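Local coordinates for protein Cas13d (uncultured Ruminococcus sp, PDB 6IV9) that binds a CRISPR RNA and probably, through its two HEPN domains, matures that RNA and cleaves target RNA, at residues Lys252-Gly255 with Tyr256-Leu259; Arg315-Leu318 with Asp319-Glu323; Glu323-Leu326 with Lys327-Lys331; Glu352-Asp355 with Ile356-Tyr360. The protein carries 2 engineered substitutions. One frame throughout, in Å; residues are numbered along the deposited sequence.

Four contacts between residues close in sequence show how the same backbone chemistry is put to different uses. Interaction 1 turns the chain after helix 232-251 by 3-10 bonds and a Schellman closure, whereas the other three follow the i to i+4 pattern of alpha helices. Interactions 2 and 3 belong to helix 312-330 and share Glu323; in the first, Asp319 ties that helix to helix 497-505 and shares a water with Asp316, while in the second Arg325 bonds a base of the RNA. Interaction 4 opens helix 353-366, its centre about 20 Å from that of interaction 3, with a loose pairing of charges. Each is partly buried, combining apolar side chains turned inward with polar ones nearer solvent.

Interaction 1: Lys252-Gly255 with Tyr256-Leu259; sequences KRLG and YFGL
Two amide groups grip Leu254 O. Phe257 N bonds to it at 3.1 Å and Leu259 N at 3.2 Å, reaching the oxygen from opposite faces of the carbonyl plane. Neither bond is straight, the angles at hydrogen being 145° and 139°. The first of these bonds, together with those from Tyr256 N to Arg253 O (3.0 Å) and Gly258 N to Gly255 O (3.1 Å), spans three residues, the spacing that defines a 3-10 turn. The Leu259 bond spans five, and with the Gly258 bond and the positive phi of Gly258, where a side chain would press on the preceding carbonyl oxygen, it makes a Schellman motif that ends the 3-10 segment.

Arg253 and Tyr256 run side by side: CD of the arginine meets the edge of the ring at CE2, 3.8 Å away and in the ring plane, with guanidinium and ring inclined by only 19°. Their polar ends meet again at Asp586, which forms a salt bridge with the arginine and accepts from the tyrosine hydroxyl, while Arg253 NH1 is held by the carbonyl of Met197. Leu254 instead extends CD2 to the rim of the Phe257 ring, 3.9 Å from CD2 there, while its CB approaches Leu259 CB. Helix 267-291 covers these leucines. The doubly bonded carbonyl thus lets the chain leave the turn with its buried oxygen satisfied.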
loop_
_atom_site.group_PDB
_atom_site.type_symbol
_atom_site.label_atom_id
_atom_site.label_comp_id
_atom_site.label_asym_id
_atom_site.label_seq_id
_atom_site.Cartn_x
_atom_site.Cartn_y
_atom_site.Cartn_z
ATOM N N LYS A 252 13.947 -22.399 -0.841
ATOM C CA LYS A 252 13.892 -21.984 -2.264
ATOM C C LYS A 252 12.708 -21.026 -2.489
ATOM O O LYS A 252 12.513 -20.586 -3.617
ATOM C CB LYS A 252 13.856 -23.178 -3.216
ATOM C CG LYS A 252 14.970 -24.194 -3.051
ATOM C CD LYS A 252 16.330 -23.575 -3.060
ATOM C CE LYS A 252 17.461 -24.572 -2.943
ATOM N NZ LYS A 252 18.698 -23.931 -2.447
ATOM N N ARG A 253 12.017 -20.670 -1.410
ATOM C CA ARG A 253 10.807 -19.802 -1.405
ATOM C C ARG A 253 11.133 -18.342 -1.757
ATOM O O ARG A 253 10.230 -17.614 -2.156
ATOM C CB ARG A 253 10.065 -19.947 -0.082
ATOM C CG ARG A 253 9.338 -21.271 0.051
ATOM C CD ARG A 253 7.924 -21.078 0.549
ATOM N NE ARG A 253 7.161 -22.302 0.621
ATOM C CZ ARG A 253 7.418 -23.264 1.468
ATOM N NH1 ARG A 253 8.336 -23.094 2.393
ATOM N NH2 ARG A 253 6.752 -24.393 1.396
ATOM N N LEU A 254 12.412 -17.955 -1.715
ATOM C CA LEU A 254 12.832 -16.566 -2.047
ATOM C C LEU A 254 12.541 -16.265 -3.518
ATOM O O LEU A 254 12.389 -15.119 -3.872
ATOM C CB LEU A 254 14.300 -16.336 -1.695
ATOM C CG LEU A 254 14.553 -16.000 -0.231
ATOM C CD1 LEU A 254 16.036 -15.897 0.058
ATOM C CD2 LEU A 254 13.842 -14.723 0.174
ATOM N N GLY A 255 12.398 -17.306 -4.323
ATOM C CA GLY A 255 12.091 -17.186 -5.755
ATOM C C GLY A 255 10.732 -16.553 -5.977
ATOM O O GLY A 255 10.502 -15.979 -7.024
ATOM N N TYR A 256 9.872 -16.640 -4.975
ATOM C CA TYR A 256 8.508 -16.066 -5.052
ATOM C C TYR A 256 8.623 -14.549 -5.215
ATOM O O TYR A 256 7.805 -13.967 -5.913
ATOM C CB TYR A 256 7.710 -16.455 -3.812
ATOM C CG TYR A 256 7.115 -17.837 -3.871
ATOM C CD1 TYR A 256 6.479 -18.292 -5.007
ATOM C CD2 TYR A 256 7.190 -18.689 -2.793
ATOM C CE1 TYR A 256 5.907 -19.548 -5.063
ATOM C CE2 TYR A 256 6.644 -19.955 -2.836
ATOM C CZ TYR A 256 5.997 -20.387 -3.973
ATOM O OH TYR A 256 5.447 -21.620 -4.008
ATOM N N PHE A 257 9.641 -13.973 -4.586
ATOM C CA PHE A 257 9.890 -12.513 -4.546
ATOM C C PHE A 257 10.758 -12.068 -5.712
ATOM O O PHE A 257 11.090 -10.914 -5.772
ATOM C CB PHE A 257 10.687 -12.173 -3.299
ATOM C CG PHE A 257 9.969 -12.373 -1.999
ATOM C CD1 PHE A 257 8.633 -12.059 -1.868
ATOM C CD2 PHE A 257 10.644 -12.826 -0.892
ATOM C CE1 PHE A 257 7.993 -12.213 -0.654
ATOM C CE2 PHE A 257 10.004 -12.987 0.318
ATOM C CZ PHE A 257 8.676 -12.679 0.436
ATOM N N GLY A 258 11.107 -12.969 -6.610
ATOM C CA GLY A 258 12.018 -12.573 -7.689
ATOM C C GLY A 258 13.465 -12.675 -7.244
ATOM O O GLY A 258 14.293 -12.159 -7.948
ATOM N N LEU A 259 13.715 -13.231 -6.060
ATOM C CA LEU A 259 15.088 -13.471 -5.545
ATOM C C LEU A 259 15.500 -14.920 -5.818
ATOM O O LEU A 259 15.578 -15.697 -4.900
ATOM C CB LEU A 259 15.149 -13.159 -4.059
ATOM C CG LEU A 259 14.944 -11.694 -3.733
ATOM C CD1 LEU A 259 14.955 -11.486 -2.240
ATOM C CD2 LEU A 259 16.014 -10.867 -4.406
#

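Interaction 2: Arg315-Leu318 with Asp319-Glu323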
loop_
_atom_site.group_PDB
_atom_site.type_symbol
_atom_site.label_atom_id
_atom_site.label_comp_id
_atom_site.label_asym_id
_atom_site.label_seq_id
_atom_site.Cartn_x
_atom_site.Cartn_y
_atom_site.Cartn_z
ATOM N N ARG A 315 25.000 -0.333 -0.060
ATOM C CA ARG A 315 24.664 0.579 -1.177
ATOM C C ARG A 315 24.929 -0.116 -2.509
ATOM O O ARG A 315 24.232 0.162 -3.444
ATOM C CB ARG A 315 25.276 1.963 -0.975
ATOM C CG ARG A 315 24.661 2.704 0.199
ATOM C CD ARG A 315 25.078 4.147 0.306
ATOM N NE ARG A 315 26.480 4.285 0.620
ATOM C CZ ARG A 315 27.009 4.048 1.795
ATOM N NH1 ARG A 315 26.242 3.725 2.812
ATOM N NH2 ARG A 315 28.308 4.118 1.954
ATOM N N ASP A 316 25.944 -0.966 -2.560
ATOM C CA ASP A 316 26.246 -1.721 -3.798
ATOM C C ASP A 316 25.067 -2.646 -4.116
ATOM O O ASP A 316 24.743 -2.803 -5.260
ATOM C CB ASP A 316 27.561 -2.473 -3.661
ATOM C CG ASP A 316 28.761 -1.554 -3.740
ATOM O OD1 ASP A 316 28.614 -0.451 -4.229
ATOM O OD2 ASP A 316 29.805 -1.962 -3.304
ATOM N N THR A 317 24.497 -3.272 -3.097
ATOM C CA THR A 317 23.339 -4.158 -3.334
ATOM C C THR A 317 22.163 -3.334 -3.866
ATOM O O THR A 317 21.559 -3.753 -4.821
ATOM C CB THR A 317 22.949 -4.928 -2.072
ATOM O OG1 THR A 317 23.963 -5.884 -1.780
ATOM C CG2 THR A 317 21.603 -5.597 -2.201
ATOM N N LEU A 318 21.904 -2.176 -3.279
ATOM C CA LEU A 318 20.759 -1.347 -3.733
ATOM C C LEU A 318 20.973 -0.947 -5.189
ATOM O O LEU A 318 20.048 -1.030 -5.941
ATOM C CB LEU A 318 20.626 -0.122 -2.835
ATOM C CG LEU A 318 20.226 -0.423 -1.399
ATOM C CD1 LEU A 318 19.992 0.856 -0.640
ATOM C CD2 LEU A 318 18.989 -1.288 -1.367
ATOM N N ASP A 319 22.192 -0.559 -5.542
ATOM C CA ASP A 319 22.505 -0.190 -6.941
ATOM C C ASP A 319 22.337 -1.397 -7.858
ATOM O O ASP A 319 21.830 -1.241 -8.925
ATOM C CB ASP A 319 23.909 0.391 -7.040
ATOM C CG ASP A 319 23.956 1.821 -6.549
ATOM O OD1 ASP A 319 22.942 2.481 -6.626
ATOM O OD2 ASP A 319 24.998 2.228 -6.093
ATOM N N TYR A 320 22.758 -2.561 -7.405
ATOM C CA TYR A 320 22.672 -3.762 -8.255
ATOM C C TYR A 320 21.212 -4.064 -8.604
ATOM O O TYR A 320 20.921 -4.357 -9.739
ATOM C CB TYR A 320 23.279 -4.936 -7.496
ATOM C CG TYR A 320 23.254 -6.232 -8.247
ATOM C CD1 TYR A 320 22.132 -7.027 -8.259
ATOM C CD2 TYR A 320 24.348 -6.652 -8.965
ATOM C CE1 TYR A 320 22.099 -8.217 -8.953
ATOM C CE2 TYR A 320 24.334 -7.837 -9.669
ATOM C CZ TYR A 320 23.207 -8.625 -9.659
ATOM O OH TYR A 320 23.195 -9.787 -10.358
ATOM N N LEU A 321 20.328 -4.008 -7.616
ATOM C CA LEU A 321 18.910 -4.331 -7.886
ATOM C C LEU A 321 18.300 -3.312 -8.843
ATOM O O LEU A 321 17.674 -3.721 -9.780
ATOM C CB LEU A 321 18.151 -4.350 -6.558
ATOM C CG LEU A 321 18.662 -5.327 -5.504
ATOM C CD1 LEU A 321 18.003 -5.062 -4.166
ATOM C CD2 LEU A 321 18.449 -6.764 -5.943
ATOM N N VAL A 322 18.464 -2.023 -8.576
ATOM C CA VAL A 322 17.856 -0.980 -9.452
ATOM C C VAL A 322 18.477 -0.986 -10.846
ATOM O O VAL A 322 17.758 -0.815 -11.779
ATOM C CB VAL A 322 17.852 0.426 -8.840
ATOM C CG1 VAL A 322 16.717 1.225 -9.421
ATOM C CG2 VAL A 322 17.682 0.353 -7.347
ATOM N N GLU A 323 19.786 -1.183 -10.931
ATOM C CA GLU A 323 20.493 -1.207 -12.230
ATOM C C GLU A 323 19.939 -2.360 -13.057
ATOM O O GLU A 323 19.729 -2.192 -14.229
ATOM C CB GLU A 323 21.970 -1.482 -11.995
ATOM C CG GLU A 323 22.820 -0.249 -11.870
ATOM C CD GLU A 323 24.203 -0.533 -11.304
ATOM O OE1 GLU A 323 24.655 -1.674 -11.426
ATOM O OE2 GLU A 323 24.810 0.382 -10.725
HETATM O O HOH W 1 27.237 0.969 -6.467
#
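Asp319 folds back over the carbonyl of Arg315, one helical turn earlier. Its CB lies 3.6 Å from Arg315 O and CG 3.5 Å from the same oxygen, because chi1 of -77° sets CG beside its own backbone N, which donates to that carbonyl. Beyond CG the carboxylate divides its work. OD1 forms a salt bridge with Lys500. OD2 lies 3.4 Å from Arg315 O without bonding, an unfavourable pairing of acceptors probably offset by the donors it meets, the Tyr497 hydroxyl and a water at 2.6 Å from OD2. That water also donates to Asp316 OD1, at 3.0 Å, and so links two acids whose nearest oxygens, Asp316 OD1 and Asp319 OD2, stand 4.9 Å apart.

Another flank of the helix is apolar. Thr317 and Leu321 lie alongside each other, pointing the same way, and the methyl CG2 of the threonine meets Leu321 CD1 at 4.1 Å; the hydroxyl of Thr317 is bonded to His279. Further round, Val322 CG2 comes within 3.1 Å of Leu318 O, a close approach beside the backbone bond from Val322 N to the same oxygen. Met504 of helix 497-505 touches both Leu318 and Leu321, and Met280 of helix 267-291 touches Leu321, so this part of helix 312-330 packs against both helices. With a lysine, a tyrosine and a donating water gathered around it, the carboxylate of Asp319 probably stays ionised, and the shared water should soften its repulsion with Asp316.

Interaction 3: Glu323-Leu326 with Lys327-Lys331. With nucleotides of chain B.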
loop_
_atom_site.group_PDB
_atom_site.type_symbol
_atom_site.label_atom_id
_atom_site.label_comp_id
_atom_site.label_asym_id
_atom_site.label_seq_id
_atom_site.Cartn_x
_atom_site.Cartn_y
_atom_site.Cartn_z
ATOM N N GLU A 323 19.786 -1.183 -10.931
ATOM C CA GLU A 323 20.493 -1.207 -12.230
ATOM C C GLU A 323 19.939 -2.360 -13.057
ATOM O O GLU A 323 19.729 -2.192 -14.229
ATOM C CB GLU A 323 21.970 -1.482 -11.995
ATOM C CG GLU A 323 22.820 -0.249 -11.870
ATOM C CD GLU A 323 24.203 -0.533 -11.304
ATOM O OE1 GLU A 323 24.655 -1.674 -11.426
ATOM O OE2 GLU A 323 24.810 0.382 -10.725
ATOM N N GLU A 324 19.696 -3.491 -12.425
ATOM C CA GLU A 324 19.179 -4.656 -13.165
ATOM C C GLU A 324 17.808 -4.330 -13.765
ATOM O O GLU A 324 17.569 -4.691 -14.886
ATOM C CB GLU A 324 19.075 -5.823 -12.195
ATOM C CG GLU A 324 18.739 -7.125 -12.857
ATOM C CD GLU A 324 18.711 -8.274 -11.871
ATOM O OE1 GLU A 324 19.758 -8.877 -11.643
ATOM O OE2 GLU A 324 17.639 -8.546 -11.342
ATOM N N ARG A 325 16.927 -3.713 -12.992
ATOM C CA ARG A 325 15.591 -3.355 -13.513
ATOM C C ARG A 325 15.697 -2.275 -14.595
ATOM O O ARG A 325 15.074 -2.416 -15.608
ATOM C CB ARG A 325 14.732 -2.860 -12.351
ATOM C CG ARG A 325 13.425 -2.225 -12.775
ATOM C CD ARG A 325 12.413 -3.283 -13.118
ATOM N NE ARG A 325 12.637 -3.797 -14.446
ATOM C CZ ARG A 325 11.889 -4.713 -15.030
ATOM N NH1 ARG A 325 10.828 -5.191 -14.415
ATOM N NH2 ARG A 325 12.195 -5.142 -16.234
ATOM N N LEU A 326 16.455 -1.220 -14.338
ATOM C CA LEU A 326 16.594 -0.087 -15.283
ATOM C C LEU A 326 17.289 -0.536 -16.573
ATOM O O LEU A 326 16.884 -0.116 -17.628
ATOM C CB LEU A 326 17.379 1.019 -14.579
ATOM C CG LEU A 326 16.603 2.265 -14.165
ATOM C CD1 LEU A 326 15.108 2.108 -14.257
ATOM C CD2 LEU A 326 17.042 2.807 -12.829
ATOM N N LYS A 327 18.330 -1.344 -16.446
ATOM C CA LYS A 327 19.060 -1.810 -17.646
ATOM C C LYS A 327 18.137 -2.666 -18.520
ATOM O O LYS A 327 18.215 -2.539 -19.709
ATOM C CB LYS A 327 20.434 -2.367 -17.267
ATOM C CG LYS A 327 21.290 -1.350 -16.525
ATOM C CD LYS A 327 22.781 -1.466 -16.690
ATOM C CE LYS A 327 23.335 -2.688 -16.002
ATOM N NZ LYS A 327 24.679 -2.447 -15.442
ATOM N N SER A 328 17.294 -3.503 -17.937
ATOM C CA SER A 328 16.380 -4.304 -18.791
ATOM C C SER A 328 15.396 -3.405 -19.551
ATOM O O SER A 328 15.087 -3.720 -20.661
ATOM C CB SER A 328 15.692 -5.381 -18.022
ATOM O OG SER A 328 14.952 -4.845 -16.950
ATOM N N ILE A 329 14.833 -2.391 -18.910
ATOM C CA ILE A 329 13.921 -1.459 -19.625
ATOM C C ILE A 329 14.681 -0.607 -20.655
ATOM O O ILE A 329 14.200 -0.429 -21.747
ATOM C CB ILE A 329 13.257 -0.535 -18.596
ATOM C CG1 ILE A 329 12.423 -1.305 -17.580
ATOM C CG2 ILE A 329 12.455 0.543 -19.277
ATOM C CD1 ILE A 329 12.187 -0.553 -16.307
ATOM N N ASN A 330 15.793 -0.031 -20.233
ATOM C CA ASN A 330 16.618 0.919 -21.021
ATOM C C ASN A 330 17.345 0.286 -22.207
ATOM O O ASN A 330 17.494 0.966 -23.202
ATOM C CB ASN A 330 17.581 1.703 -20.142
ATOM C CG ASN A 330 16.853 2.696 -19.276
ATOM O OD1 ASN A 330 15.717 3.016 -19.545
ATOM N ND2 ASN A 330 17.493 3.160 -18.230
ATOM N N LYS A 331 17.819 -0.945 -22.076
ATOM C CA LYS A 331 18.636 -1.509 -23.178
ATOM C C LYS A 331 17.776 -1.710 -24.424
ATOM O O LYS A 331 16.827 -2.446 -24.358
ATOM C CB LYS A 331 19.255 -2.831 -22.725
ATOM C CG LYS A 331 20.593 -3.171 -23.360
ATOM C CD LYS A 331 20.909 -4.641 -23.299
ATOM C CE LYS A 331 21.796 -5.099 -24.436
ATOM N NZ LYS A 331 21.513 -6.504 -24.808
ATOM P P U B 43 3.817 -1.186 -17.903
ATOM O OP1 U B 43 4.010 -0.081 -16.893
ATOM O OP2 U B 43 2.656 -1.148 -18.789
ATOM O "O5'" U B 43 5.167 -1.158 -18.737
ATOM C "C5'" U B 43 5.445 -2.155 -19.731
ATOM C "C4'" U B 43 6.546 -1.669 -20.647
ATOM O "O4'" U B 43 7.739 -1.625 -19.841
ATOM C "C3'" U B 43 6.905 -2.611 -21.810
ATOM O "O3'" U B 43 6.070 -2.232 -22.892
ATOM C "C2'" U B 43 8.395 -2.300 -22.021
ATOM O "O2'" U B 43 8.443 -1.035 -22.643
ATOM C "C1'" U B 43 8.870 -2.097 -20.575
ATOM N N1 U B 43 9.376 -3.320 -19.936
ATOM C C2 U B 43 10.565 -3.842 -20.387
ATOM O O2 U B 43 11.233 -3.313 -21.250
ATOM N N3 U B 43 10.949 -5.005 -19.783
ATOM C C4 U B 43 10.289 -5.687 -18.795
ATOM O O4 U B 43 10.780 -6.722 -18.348
ATOM C C5 U B 43 9.067 -5.088 -18.376
ATOM C C6 U B 43 8.659 -3.955 -18.947
#
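Hydrogen bonding links Arg325 and Ser328 in two directions. The serine OG donates to Arg325 O at 2.8 Å and accepts from Arg325 NH2 at 2.9 Å, so one hydroxyl joins the arginine's backbone to its own guanidinium. Its chi1 of 58° places OG between backbone N and carbonyl carbon, leaning back along the helix. The same NH2 donates in the guanidinium plane to O4 of U43 of chain B, at 3.0 Å, while NH1 is taken by the carbonyl of Arg573. Ser328 thus sits in the second shell and probably helps orient the arginine toward the base.

This is the C-terminal end of helix 312-330, bordering the bound RNA, where i to i+4 bonds, among them Asn330 N to Leu326 O at 2.8 Å, carry the helix up to Lys331.

Apolar packing comes from Ile329, which crosses Arg325 at about a right angle and brings CD1 to 4.1 Å from Arg325 CG, with NE beside the same methyl; Ile569 of helix 556-570 covers both residues. Charge plays a looser part: Glu323 and Lys327 run side by side, the glutamate extended and the lysine bent near its end, yet OE1 and NZ remain 4.1 Å apart, beyond a salt bridge.

Interaction 4: Glu352-Asp355 with Ile356-Tyr360; sequences EADD and IIRLY
Ile356, in the first turn of helix 353-366, donates from N to Glu352 O at 3.1 Å, a bond that ties the N-cap residue to the helix. Its CG1 branch runs back beside the same oxygen. Ile357 repeats the pattern one residue on: N bonds to Ala353 O at 3.0 Å, and CG1 lies 3.3 Å from that atom.

Arg358 adds charge. Besides its backbone bond to Asp354 O, its side chain bends at chi3 (-61°) and brings the guanidinium back over the helix, so that Asp354 O sits 3.8 Å above the centre of one face. From there NH2 makes a long salt bridge of 3.7 Å with Asp355 OD1, the carboxylate and guanidinium planes being 57° apart. Such a pairing is probably secondary for the aspartate, since OD1 also forms a salt bridge with Arg417. Next, Leu359 N donates to Asp355 O at 2.9 Å, and its CD1 packs close to that carbonyl.

Tyr360 points beyond the turn, to Asn340 and edge-to-face with Phe409, and touches an RNA phosphate. Helix 353-366 thus rests Ala353 and Ile357 on helix 338-347 and Leu359 on helix 400-418.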
loop_
_atom_site.group_PDB
_atom_site.type_symbol
_atom_site.label_atom_id
_atom_site.label_comp_id
_atom_site.label_asym_id
_atom_site.label_seq_id
_atom_site.Cartn_x
_atom_site.Cartn_y
_atom_site.Cartn_z
ATOM N N GLU A 352 7.374 15.120 -34.874
ATOM C CA GLU A 352 8.636 14.526 -35.374
ATOM C C GLU A 352 8.813 13.153 -34.727
ATOM O O GLU A 352 8.501 13.018 -33.551
ATOM C CB GLU A 352 9.813 15.388 -34.948
ATOM C CG GLU A 352 9.682 16.819 -35.388
ATOM C CD GLU A 352 10.151 17.021 -36.811
ATOM O OE1 GLU A 352 9.300 17.039 -37.716
ATOM O OE2 GLU A 352 11.363 17.140 -37.005
ATOM N N ALA A 353 9.400 12.212 -35.445
ATOM C CA ALA A 353 9.574 10.837 -34.941
ATOM C C ALA A 353 10.414 10.822 -33.661
ATOM O O ALA A 353 10.074 10.078 -32.753
ATOM C CB ALA A 353 10.198 10.004 -36.021
ATOM N N ASP A 354 11.464 11.628 -33.596
ATOM C CA ASP A 354 12.336 11.672 -32.397
ATOM C C ASP A 354 11.531 12.144 -31.192
ATOM O O ASP A 354 11.764 11.657 -30.113
ATOM C CB ASP A 354 13.478 12.661 -32.583
ATOM C CG ASP A 354 14.620 12.100 -33.397
ATOM O OD1 ASP A 354 14.454 11.001 -33.951
ATOM O OD2 ASP A 354 15.647 12.781 -33.489
ATOM N N ASP A 355 10.661 13.114 -31.406
ATOM C CA ASP A 355 9.802 13.655 -30.333
ATOM C C ASP A 355 8.868 12.557 -29.831
ATOM O O ASP A 355 8.713 12.438 -28.650
ATOM C CB ASP A 355 8.944 14.780 -30.885
ATOM C CG ASP A 355 8.599 15.795 -29.831
ATOM O OD1 ASP A 355 9.335 15.861 -28.851
ATOM O OD2 ASP A 355 7.599 16.491 -29.999
ATOM N N ILE A 356 8.289 11.796 -30.740
ATOM C CA ILE A 356 7.356 10.704 -30.367
ATOM C C ILE A 356 8.111 9.666 -29.541
ATOM O O ILE A 356 7.566 9.193 -28.574
ATOM C CB ILE A 356 6.724 10.108 -31.635
ATOM C CG1 ILE A 356 5.735 11.096 -32.246
ATOM C CG2 ILE A 356 6.080 8.766 -31.361
ATOM C CD1 ILE A 356 5.321 10.747 -33.629
ATOM N N ILE A 357 9.329 9.344 -29.943
ATOM C CA ILE A 357 10.121 8.322 -29.218
ATOM C C ILE A 357 10.400 8.814 -27.797
ATOM O O ILE A 357 10.256 8.036 -26.885
ATOM C CB ILE A 357 11.395 7.982 -30.006
ATOM C CG1 ILE A 357 11.050 7.227 -31.290
ATOM C CG2 ILE A 357 12.359 7.204 -29.147
ATOM C CD1 ILE A 357 12.178 7.142 -32.285
ATOM N N ARG A 358 10.777 10.076 -27.646
ATOM C CA ARG A 358 11.052 10.612 -26.297
ATOM C C ARG A 358 9.762 10.612 -25.470
ATOM O O ARG A 358 9.818 10.234 -24.316
ATOM C CB ARG A 358 11.733 11.971 -26.418
ATOM C CG ARG A 358 13.124 11.863 -27.021
ATOM C CD ARG A 358 13.941 13.126 -26.902
ATOM N NE ARG A 358 13.298 14.216 -27.596
ATOM C CZ ARG A 358 13.706 14.712 -28.753
ATOM N NH1 ARG A 358 14.798 14.251 -29.328
ATOM N NH2 ARG A 358 13.021 15.677 -29.332
ATOM N N LEU A 359 8.649 11.009 -26.071
ATOM C CA LEU A 359 7.360 11.024 -25.342
ATOM C C LEU A 359 6.973 9.600 -24.939
ATOM O O LEU A 359 6.436 9.431 -23.878
ATOM C CB LEU A 359 6.286 11.674 -26.208
ATOM C CG LEU A 359 6.324 13.196 -26.258
ATOM C CD1 LEU A 359 5.528 13.722 -27.430
ATOM C CD2 LEU A 359 5.823 13.797 -24.967
ATOM N N TYR A 360 7.202 8.636 -25.812
ATOM C CA TYR A 360 6.853 7.229 -25.521
ATOM C C TYR A 360 7.691 6.695 -24.361
ATOM O O TYR A 360 7.165 6.001 -23.522
ATOM C CB TYR A 360 6.877 6.355 -26.767
ATOM C CG TYR A 360 6.134 5.066 -26.568
ATOM C CD1 TYR A 360 4.760 5.029 -26.629
ATOM C CD2 TYR A 360 6.793 3.898 -26.270
ATOM C CE1 TYR A 360 4.057 3.860 -26.426
ATOM C CE2 TYR A 360 6.110 2.716 -26.070
ATOM C CZ TYR A 360 4.737 2.698 -26.147
ATOM O OH TYR A 360 4.058 1.543 -25.961
#